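PDB 4H6Q: proline dehydrogenase from Deinococcus radiodurans, which uses a bound FAD cofactor to oxidise L-proline to delta-1-pyrroline-5-carboxylate, passing the electrons to a quinone in the first step of proline breakdown to glutamate. Local coordinates for residues Leu115-Thr118 and Asn119-Ile123; Ser44-Gln47 and Ala48-Leu52; Gln211-Arg214 and Arg215-Gln219; Thr75-Ala78 and Asp79-Lys83. All coordinates share one frame; numbering follows the deposited sequence.

Contact 1: residues Leu115-Thr118 and Asn119-Ile123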
loop_
_atom_site.group_PDB
_atom_site.type_symbol
_atom_site.label_atom_id
_atom_site.label_comp_id
_atom_site.label_asym_id
_atom_site.label_seq_id
_atom_site.Cartn_x
_atom_site.Cartn_y
_atom_site.Cartn_z
ATOM N N LEU A 115 -11.496 5.315 -16.668
ATOM C CA LEU A 115 -10.523 6.394 -16.413
ATOM C C LEU A 115 -9.447 6.011 -15.398
ATOM O O LEU A 115 -8.279 6.422 -15.519
ATOM C CB LEU A 115 -11.276 7.618 -15.870
ATOM C CG LEU A 115 -10.474 8.911 -15.631
ATOM C CD1 LEU A 115 -9.688 9.332 -16.887
ATOM C CD2 LEU A 115 -11.361 10.041 -15.103
ATOM N N GLY A 116 -9.795 5.198 -14.394
ATOM C CA GLY A 116 -8.808 4.636 -13.488
ATOM C C GLY A 116 -7.759 3.810 -14.220
ATOM O O GLY A 116 -6.553 3.924 -13.932
ATOM N N LEU A 117 -8.204 2.969 -15.148
ATOM C CA LEU A 117 -7.278 2.162 -15.924
ATOM C C LEU A 117 -6.385 3.048 -16.809
ATOM O O LEU A 117 -5.164 2.851 -16.874
ATOM C CB LEU A 117 -8.030 1.155 -16.785
ATOM C CG LEU A 117 -7.176 0.171 -17.614
ATOM C CD1 LEU A 117 -6.443 -0.753 -16.674
ATOM C CD2 LEU A 117 -8.053 -0.661 -18.541
ATOM N N THR A 118 -6.953 4.035 -17.489
ATOM C CA THR A 118 -6.052 4.819 -18.319
ATOM C C THR A 118 -5.106 5.684 -17.493
ATOM O O THR A 118 -3.931 5.791 -17.888
ATOM C CB THR A 118 -6.749 5.696 -19.324
ATOM O OG1 THR A 118 -7.505 6.664 -18.606
ATOM C CG2 THR A 118 -7.686 4.883 -20.192
ATOM N N ASN A 119 -5.513 6.197 -16.335
ATOM C CA ASN A 119 -4.555 6.937 -15.511
ATOM C C ASN A 119 -3.535 6.001 -14.901
ATOM O O ASN A 119 -2.349 6.376 -14.793
ATOM C CB ASN A 119 -5.282 7.737 -14.419
ATOM C CG ASN A 119 -5.860 9.043 -14.979
ATOM O OD1 ASN A 119 -5.250 9.696 -15.841
ATOM N ND2 ASN A 119 -7.061 9.439 -14.501
ATOM N N ALA A 120 -3.952 4.799 -14.473
ATOM C CA ALA A 120 -2.970 3.856 -13.912
ATOM C C ALA A 120 -1.912 3.468 -14.943
ATOM O O ALA A 120 -0.725 3.320 -14.601
ATOM C CB ALA A 120 -3.659 2.602 -13.373
ATOM N N ARG A 121 -2.302 3.321 -16.201
ATOM C CA ARG A 121 -1.323 3.049 -17.252
ATOM C C ARG A 121 -0.251 4.127 -17.316
ATOM O O ARG A 121 0.950 3.830 -17.453
ATOM C CB ARG A 121 -2.014 2.945 -18.617
ATOM C CG ARG A 121 -2.730 1.624 -18.836
ATOM C CD ARG A 121 -3.536 1.689 -20.114
ATOM N NE ARG A 121 -4.079 0.373 -20.417
ATOM C CZ ARG A 121 -5.242 0.161 -21.011
ATOM N NH1 ARG A 121 -6.004 1.186 -21.337
ATOM N NH2 ARG A 121 -5.654 -1.078 -21.240
ATOM N N ARG A 122 -0.640 5.397 -17.225
ATOM C CA ARG A 122 0.319 6.509 -17.303
ATOM C C ARG A 122 1.253 6.506 -16.096
ATOM O O ARG A 122 2.472 6.747 -16.231
ATOM C CB ARG A 122 -0.414 7.861 -17.375
ATOM C CG ARG A 122 -1.377 7.971 -18.538
ATOM C CD ARG A 122 -1.915 9.384 -18.658
ATOM N NE ARG A 122 -2.605 9.930 -17.495
ATOM C CZ ARG A 122 -2.166 10.988 -16.788
ATOM N NH1 ARG A 122 -1.017 11.584 -17.065
ATOM N NH2 ARG A 122 -2.887 11.467 -15.832
ATOM N N ILE A 123 0.690 6.266 -14.912
ATOM C CA ILE A 123 1.485 6.203 -13.698
ATOM C C ILE A 123 2.498 5.042 -13.748
ATOM O O ILE A 123 3.699 5.223 -13.441
ATOM C CB ILE A 123 0.556 6.093 -12.473
ATOM C CG1 ILE A 123 -0.262 7.410 -12.312
ATOM C CG2 ILE A 123 1.317 5.704 -11.192
ATOM C CD1 ILE A 123 -1.457 7.265 -11.343
#
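Leu117 and Arg121, one helical turn apart, show how an aliphatic side chain can pack against a guanidinium group: CD2 of Leu117 sits over one face of the Arg121 guanidinium, offset toward its rim and 3.6 Å from NH2. The overlap follows from CG of Leu117 lying anti to its backbone N (chi1 -177°) and from the extended run of the arginine from CG to NE. Glu157 binds Arg121 NE in a salt bridge. On another side of the helix, Leu115 brings CD1 to within 3.6 Å of Asn119 ND2. Main-chain bonds tie the first two turns together, Asn119 N to Leu115 O (2.9 Å) and Ala120 N to Gly116 O (2.8 Å), with Arg121 N following on Leu117 O; Arg122 N to Thr118 O is weak. These turns open helix 115-129 in the beta8-alpha8 barrel, packed between helices 71-90 and 144-158. Side-chain hydrogen bonds make up the remaining kind. Arg122 takes Asn119 OD1 side-on with NE (3.1 Å) and NH2 (3.0 Å), the oxygen lying in the guanidinium plane. Asp79 binds the same NH2 in a salt bridge, and the other end of the amide, ND2, donates to the carbonyl of Val104.

Contact 2: residues Ser44-Gln47 and Ala48-Leu52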
loop_
_atom_site.group_PDB
_atom_site.type_symbol
_atom_site.label_atom_id
_atom_site.label_comp_id
_atom_site.label_asym_id
_atom_site.label_seq_id
_atom_site.Cartn_x
_atom_site.Cartn_y
_atom_site.Cartn_z
ATOM N N SER A 44 8.558 17.160 1.577
ATOM C CA SER A 44 8.522 16.577 2.898
ATOM C C SER A 44 8.518 15.056 2.788
ATOM O O SER A 44 9.110 14.373 3.627
ATOM C CB SER A 44 7.324 17.081 3.736
ATOM O OG SER A 44 6.051 16.657 3.218
ATOM N N ALA A 45 7.865 14.508 1.758
ATOM C CA ALA A 45 7.822 13.071 1.606
ATOM C C ALA A 45 9.219 12.517 1.210
ATOM O O ALA A 45 9.657 11.481 1.716
ATOM C CB ALA A 45 6.761 12.692 0.530
ATOM N N ILE A 46 9.888 13.192 0.283
ATOM C CA ILE A 46 11.212 12.761 -0.163
ATOM C C ILE A 46 12.190 12.797 1.019
ATOM O O ILE A 46 12.989 11.866 1.237
ATOM C CB ILE A 46 11.725 13.666 -1.310
ATOM C CG1 ILE A 46 10.824 13.540 -2.556
ATOM C CG2 ILE A 46 13.227 13.423 -1.611
ATOM C CD1 ILE A 46 10.663 12.125 -3.060
ATOM N N GLN A 47 12.141 13.863 1.813
ATOM C CA GLN A 47 12.996 13.960 3.006
ATOM C C GLN A 47 12.723 12.802 3.989
ATOM O O GLN A 47 13.671 12.231 4.574
ATOM C CB GLN A 47 12.826 15.307 3.710
ATOM C CG GLN A 47 13.479 16.462 2.929
ATOM C CD GLN A 47 13.042 17.844 3.390
ATOM O OE1 GLN A 47 12.106 17.981 4.188
ATOM N NE2 GLN A 47 13.705 18.888 2.869
ATOM N N ALA A 48 11.455 12.426 4.148
ATOM C CA ALA A 48 11.133 11.339 5.053
ATOM C C ALA A 48 11.647 10.023 4.506
ATOM O O ALA A 48 12.128 9.181 5.278
ATOM C CB ALA A 48 9.609 11.279 5.311
ATOM N N VAL A 49 11.546 9.785 3.189
ATOM C CA VAL A 49 12.115 8.569 2.618
ATOM C C VAL A 49 13.637 8.530 2.762
ATOM O O VAL A 49 14.197 7.486 3.112
ATOM C CB VAL A 49 11.708 8.372 1.147
ATOM C CG1 VAL A 49 12.433 7.142 0.525
ATOM C CG2 VAL A 49 10.206 8.177 1.059
ATOM N N GLN A 50 14.312 9.673 2.567
ATOM C CA GLN A 50 15.758 9.702 2.745
ATOM C C GLN A 50 16.148 9.356 4.188
ATOM O O GLN A 50 17.129 8.643 4.428
ATOM C CB GLN A 50 16.311 11.063 2.320
ATOM C CG GLN A 50 16.220 11.268 0.796
ATOM C CD GLN A 50 16.615 12.633 0.358
ATOM O OE1 GLN A 50 16.394 13.624 1.084
ATOM N NE2 GLN A 50 17.181 12.728 -0.842
ATOM N N ALA A 51 15.356 9.834 5.152
ATOM C CA ALA A 51 15.606 9.500 6.547
ATOM C C ALA A 51 15.422 8.005 6.802
ATOM O O ALA A 51 16.224 7.415 7.545
ATOM C CB ALA A 51 14.763 10.351 7.504
ATOM N N LEU A 52 14.373 7.393 6.248
ATOM C CA LEU A 52 14.183 5.952 6.388
ATOM C C LEU A 52 15.364 5.183 5.793
ATOM O O LEU A 52 15.864 4.224 6.404
ATOM C CB LEU A 52 12.879 5.491 5.705
ATOM C CG LEU A 52 11.583 5.882 6.413
ATOM C CD1 LEU A 52 10.408 5.709 5.446
ATOM C CD2 LEU A 52 11.383 5.008 7.644
#
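Ile46, in one of its two modelled conformers, lays its CG2 methyl against the amide end of Gln50, 4.0 Å from CD, an i to i+4 overlap along helix 42-54. This helix packs on strands 58-63 and 277-283 of the beta8-alpha8 barrel: Ala45 and Val49 both meet Leu61, and Ala48 rests on Leu281. The contact therefore illustrates an amphipathic helix, whose barrel-facing residues are small or branched while glutamines occupy another side. In this conformer Ile46 directs CG2 anti to its backbone N, placing the methyl beside its carbonyl carbon; Gln50 has CG anti to its own carbonyl carbon (chi1 -70°) and continues extended, so that the two side chains meet obliquely. The aliphatic part of the glutamine also covers the backbone, CG lying 3.3 Å from Ile46 O. With Gln50 cut back to an alanine, the Ile46 methyl would probably lose its amide neighbour and the Ile46 carbonyl the CG that now lies against it. Regular main-chain bonds hold the turn, including Val49 N to Ala45 O at 2.9 Å and Ala51 N to Gln47 O at 3.0 Å. At the start, Ser44 OG hydrogen-bonds to the carbonyl oxygen of Ser41. Val49 touches the backbone with one branch, CG2 lying 3.4 Å from Ala45 O.

Contact 3: residues Gln211-Arg214 and Arg215-Gln219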
loop_
_atom_site.group_PDB
_atom_site.type_symbol
_atom_site.label_atom_id
_atom_site.label_comp_id
_atom_site.label_asym_id
_atom_site.label_seq_id
_atom_site.Cartn_x
_atom_site.Cartn_y
_atom_site.Cartn_z
ATOM N N GLN A 211 -5.768 -15.810 11.580
ATOM C CA GLN A 211 -5.421 -17.084 10.984
ATOM C C GLN A 211 -5.400 -17.007 9.465
ATOM O O GLN A 211 -4.496 -17.553 8.808
ATOM C CB GLN A 211 -6.361 -18.193 11.436
ATOM C CG GLN A 211 -5.725 -19.554 11.203
ATOM C CD GLN A 211 -4.287 -19.669 11.831
ATOM O OE1 GLN A 211 -3.989 -19.141 12.936
ATOM N NE2 GLN A 211 -3.412 -20.355 11.125
ATOM N N ASN A 212 -6.396 -16.319 8.907
ATOM C CA ASN A 212 -6.500 -16.211 7.451
ATOM C C ASN A 212 -5.323 -15.399 6.916
ATOM O O ASN A 212 -4.855 -15.648 5.799
ATOM C CB ASN A 212 -7.841 -15.591 7.030
ATOM C CG ASN A 212 -8.200 -15.938 5.614
ATOM O OD1 ASN A 212 -8.137 -17.114 5.230
ATOM N ND2 ASN A 212 -8.615 -14.950 4.824
ATOM N N TYR A 213 -4.841 -14.434 7.713
ATOM C CA TYR A 213 -3.650 -13.673 7.365
ATOM C C TYR A 213 -2.452 -14.596 7.162
ATOM O O TYR A 213 -1.726 -14.518 6.129
ATOM C CB TYR A 213 -3.373 -12.604 8.435
ATOM C CG TYR A 213 -2.277 -11.638 8.031
ATOM C CD1 TYR A 213 -2.584 -10.401 7.482
ATOM C CD2 TYR A 213 -0.907 -11.982 8.177
ATOM C CE1 TYR A 213 -1.579 -9.501 7.090
ATOM C CE2 TYR A 213 0.074 -11.103 7.804
ATOM C CZ TYR A 213 -0.254 -9.886 7.249
ATOM O OH TYR A 213 0.762 -9.046 6.835
ATOM N N ARG A 214 -2.222 -15.482 8.125
ATOM C CA ARG A 214 -1.155 -16.463 7.981
ATOM C C ARG A 214 -1.328 -17.327 6.736
ATOM O O ARG A 214 -0.352 -17.558 6.025
ATOM C CB ARG A 214 -1.051 -17.332 9.233
ATOM C CG ARG A 214 -0.619 -16.562 10.465
ATOM C CD ARG A 214 -0.728 -17.471 11.693
ATOM N NE ARG A 214 -0.092 -16.919 12.884
ATOM C CZ ARG A 214 -0.637 -16.013 13.674
ATOM N NH1 ARG A 214 -1.864 -15.552 13.408
ATOM N NH2 ARG A 214 0.040 -15.604 14.757
ATOM N N ARG A 215 -2.540 -17.831 6.470
ATOM C CA ARG A 215 -2.754 -18.670 5.285
ATOM C C ARG A 215 -2.385 -17.904 4.018
ATOM O O ARG A 215 -1.755 -18.463 3.120
ATOM C CB ARG A 215 -4.218 -19.186 5.213
ATOM C CG ARG A 215 -4.593 -20.125 6.345
ATOM C CD ARG A 215 -5.958 -20.792 6.082
ATOM N NE ARG A 215 -7.052 -19.844 6.278
ATOM C CZ ARG A 215 -7.893 -19.867 7.313
ATOM N NH1 ARG A 215 -7.777 -20.821 8.239
ATOM N NH2 ARG A 215 -8.854 -18.962 7.417
ATOM N N LEU A 216 -2.762 -16.626 3.926
ATOM C CA LEU A 216 -2.453 -15.857 2.721
ATOM C C LEU A 216 -0.928 -15.733 2.524
ATOM O O LEU A 216 -0.414 -15.927 1.413
ATOM C CB LEU A 216 -3.065 -14.445 2.801
ATOM C CG LEU A 216 -4.538 -14.379 2.405
ATOM C CD1 LEU A 216 -5.068 -13.026 2.838
ATOM C CD2 LEU A 216 -4.707 -14.568 0.876
ATOM N N VAL A 217 -0.222 -15.309 3.568
ATOM C CA VAL A 217 1.232 -15.126 3.501
ATOM C C VAL A 217 1.899 -16.456 3.177
ATOM O O VAL A 217 2.752 -16.515 2.276
ATOM C CB VAL A 217 1.773 -14.550 4.825
ATOM C CG1 VAL A 217 3.314 -14.640 4.894
ATOM C CG2 VAL A 217 1.321 -13.104 5.006
ATOM N N PHE A 218 1.544 -17.514 3.905
ATOM C CA PHE A 218 2.228 -18.792 3.770
ATOM C C PHE A 218 1.971 -19.377 2.378
ATOM O O PHE A 218 2.888 -19.939 1.740
ATOM C CB PHE A 218 1.753 -19.782 4.842
ATOM C CG PHE A 218 2.129 -19.392 6.252
ATOM C CD1 PHE A 218 3.014 -18.340 6.509
ATOM C CD2 PHE A 218 1.558 -20.067 7.331
ATOM C CE1 PHE A 218 3.339 -17.993 7.851
ATOM C CE2 PHE A 218 1.874 -19.719 8.674
ATOM C CZ PHE A 218 2.761 -18.689 8.926
ATOM N N GLN A 219 0.748 -19.266 1.864
ATOM C CA GLN A 219 0.445 -19.801 0.531
ATOM C C GLN A 219 1.174 -19.007 -0.557
ATOM O O GLN A 219 1.620 -19.574 -1.558
ATOM C CB GLN A 219 -1.076 -19.799 0.262
ATOM C CG GLN A 219 -1.856 -20.868 1.034
ATOM C CD GLN A 219 -1.405 -22.261 0.676
ATOM O OE1 GLN A 219 -1.464 -22.669 -0.497
ATOM N NE2 GLN A 219 -0.923 -22.998 1.671
#
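Four successive i to i+4 bonds carry the backbone from Gln211 to Phe218, the straightest being Val217 N to Tyr213 O at 175°. Side chains three or four residues apart then meet in different ways. Arg215, its chain bent at chi3 (-74°), turns its guanidinium back to Asn212 and grips OD1 side-on: NE donates at 3.1 Å on a lone pair in the carbonyl plane, and NH2 at 3.0 Å from a tilted position. The amide is held at its other end too, as ND2 donates to the carbonyl of Ser169. A leucine in place of Arg215 would probably leave Asn212 OD1 without both of these donors and the amide less firmly fixed in rotation. Arg214 CB makes a CH-pi contact over the Phe218 ring, 4.2 Å from its centroid, while the Arg214 carbonyl oxygen lies over one face near the rim. Beyond them, Arg214 NE forms a salt bridge with Asp239 and Phe218 stacks with Phe243, both on helix 234-246. Tyr213 CE2 touches Val217 CG2 at 3.7 Å, and both residues pack on Met190, an FAD-binding residue. Helix 206-222 is the crossover helix of a beta-alpha-beta unit joining strands 188-191 and 227-230, with the Tyr213 side chain about 6 Å from the bound FAD.

Contact 4: residues Thr75-Ala78 and Asp79-Lys83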
loop_
_atom_site.group_PDB
_atom_site.type_symbol
_atom_site.label_atom_id
_atom_site.label_comp_id
_atom_site.label_asym_id
_atom_site.label_seq_id
_atom_site.Cartn_x
_atom_site.Cartn_y
_atom_site.Cartn_z
ATOM N N THR A 75 -7.890 13.018 -12.803
ATOM C CA THR A 75 -6.767 13.067 -13.735
ATOM C C THR A 75 -5.688 14.005 -13.212
ATOM O O THR A 75 -4.482 13.703 -13.327
ATOM C CB THR A 75 -7.272 13.410 -15.165
ATOM O OG1 THR A 75 -8.299 12.446 -15.497
ATOM C CG2 THR A 75 -6.157 13.333 -16.207
ATOM N N GLU A 76 -6.088 15.121 -12.625
ATOM C CA GLU A 76 -5.127 15.977 -11.907
ATOM C C GLU A 76 -4.393 15.208 -10.818
ATOM O O GLU A 76 -3.170 15.377 -10.612
ATOM C CB GLU A 76 -5.855 17.205 -11.311
ATOM C CG GLU A 76 -4.930 18.168 -10.562
ATOM C CD GLU A 76 -5.683 19.313 -9.924
ATOM O OE1 GLU A 76 -6.892 19.491 -10.175
ATOM O OE2 GLU A 76 -5.073 20.068 -9.138
ATOM N N PHE A 77 -5.110 14.355 -10.090
ATOM C CA PHE A 77 -4.515 13.575 -8.999
ATOM C C PHE A 77 -3.450 12.654 -9.627
ATOM O O PHE A 77 -2.314 12.592 -9.138
ATOM C CB PHE A 77 -5.581 12.749 -8.265
ATOM C CG PHE A 77 -5.064 12.100 -7.030
ATOM C CD1 PHE A 77 -5.342 12.632 -5.769
ATOM C CD2 PHE A 77 -4.285 10.925 -7.117
ATOM C CE1 PHE A 77 -4.853 12.023 -4.597
ATOM C CE2 PHE A 77 -3.785 10.323 -5.953
ATOM C CZ PHE A 77 -4.092 10.866 -4.693
ATOM N N ALA A 78 -3.806 11.950 -10.712
ATOM C CA ALA A 78 -2.808 11.116 -11.408
ATOM C C ALA A 78 -1.578 11.921 -11.860
ATOM O O ALA A 78 -0.421 11.440 -11.746
ATOM C CB ALA A 78 -3.455 10.426 -12.563
ATOM N N ASP A 79 -1.818 13.155 -12.343
ATOM C CA ASP A 79 -0.700 13.992 -12.748
ATOM C C ASP A 79 0.197 14.344 -11.557
ATOM O O ASP A 79 1.433 14.400 -11.697
ATOM C CB ASP A 79 -1.219 15.259 -13.430
ATOM C CG ASP A 79 -1.873 14.993 -14.770
ATOM O OD1 ASP A 79 -1.535 13.974 -15.401
ATOM O OD2 ASP A 79 -2.648 15.865 -15.205
ATOM N N ASP A 80 -0.389 14.558 -10.386
ATOM C CA ASP A 80 0.366 14.779 -9.177
ATOM C C ASP A 80 1.151 13.572 -8.703
ATOM O O ASP A 80 2.270 13.716 -8.196
ATOM C CB ASP A 80 -0.552 15.304 -8.084
ATOM C CG ASP A 80 -1.052 16.712 -8.347
ATOM O OD1 ASP A 80 -0.421 17.447 -9.124
ATOM O OD2 ASP A 80 -2.056 17.101 -7.706
ATOM N N VAL A 81 0.631 12.379 -8.944
ATOM C CA VAL A 81 1.406 11.151 -8.684
ATOM C C VAL A 81 2.602 11.047 -9.644
ATOM O O VAL A 81 3.710 10.685 -9.213
ATOM C CB VAL A 81 0.519 9.886 -8.769
ATOM C CG1 VAL A 81 1.352 8.626 -8.598
ATOM C CG2 VAL A 81 -0.604 9.935 -7.705
ATOM N N ILE A 82 2.396 11.422 -10.916
ATOM C CA ILE A 82 3.522 11.467 -11.857
ATOM C C ILE A 82 4.561 12.484 -11.405
ATOM O O ILE A 82 5.773 12.210 -11.497
ATOM C CB ILE A 82 3.019 11.652 -13.286
ATOM C CG1 ILE A 82 2.324 10.353 -13.704
ATOM C CG2 ILE A 82 4.150 12.007 -14.274
ATOM C CD1 ILE A 82 1.398 10.407 -14.950
ATOM N N LYS A 83 4.147 13.667 -10.911
ATOM C CA LYS A 83 5.112 14.657 -10.404
ATOM C C LYS A 83 5.905 14.061 -9.245
ATOM O O LYS A 83 7.123 14.278 -9.108
ATOM C CB LYS A 83 4.399 15.933 -9.930
ATOM C CG LYS A 83 3.849 16.759 -11.056
ATOM C CD LYS A 83 3.149 17.998 -10.499
ATOM C CE LYS A 83 2.382 18.753 -11.595
ATOM N NZ LYS A 83 2.153 17.873 -12.803
HETATM O O HOH W 1 -2.647 19.724 -8.188
#
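Glu76 has CG anti to its backbone N (chi1 -179°) and a chain extended beyond it, whereas Asp80 has CG anti to its carbonyl carbon (chi1 -69°); the two acids consequently lie side by side and point the same way. Their carboxylate planes are turned 76° apart, with Glu76 OE2 and Asp80 OD2 separated by 4.5 Å. A water bridges the like charges, donating to Glu76 OE2 at 2.6 Å and to Asp80 OD2 at 2.7 Å, which probably eases their repulsion. Lys73 adds a positive charge through its salt bridge to Glu76 OE1.

The rest of the segment illustrates how a barrel helix divides its surface. Helix 71-90 of the beta8-alpha8 barrel packs on strands 58-63 and 96-99 through Phe77 and Val81. Between these two, ring atom CE2 of Phe77 meets the CG2 methyl of Val81 at 3.7 Å, the side chains meeting at a slant. Leu63 touches both residues, and Val81 also reaches Val97 and Ile99. Another side turns to helix 115-129, where Thr75 packs on Leu115, and Ala78 and Ile82 on Arg122.

Main-chain bonds run through both turns, among them Asp79 N to Thr75 O and Asp80 N to Glu76 O, both 2.9 Å. The aspartates fold back over the same carbonyls: CG of Asp79, the acid paired with Arg122, comes to 3.2 Å from Thr75 O, and Asp80 CG to 3.4 Å from Glu76 O. Ile82 N closes on Ala78 O, and the isoleucine's CG1 lies beside that oxygen.

How the contacts relate
Along the chain the order is contact 2, contact 4, contact 1 and contact 3, on helices 42-54, 71-90, 115-129 and 206-222. All four belong to one beta8-alpha8 barrel and lie in series. Contacts 1 and 4 touch, their centres about 10 Å apart: the Arg122-Asp79 salt bridge joins their helices. Contact 2 stands apart from contact 4, nearest atoms about 7 Å away, though both helices pack on strand 58-63. Contact 3 lies across the chain's centre from contacts 2 and 4, its centre about 32 and 34 Å from theirs. The four lie on outer helices around a barrel that holds FAD and the substrate analogue, contact 3 coming closer to the flavin than contacts 2 and 4.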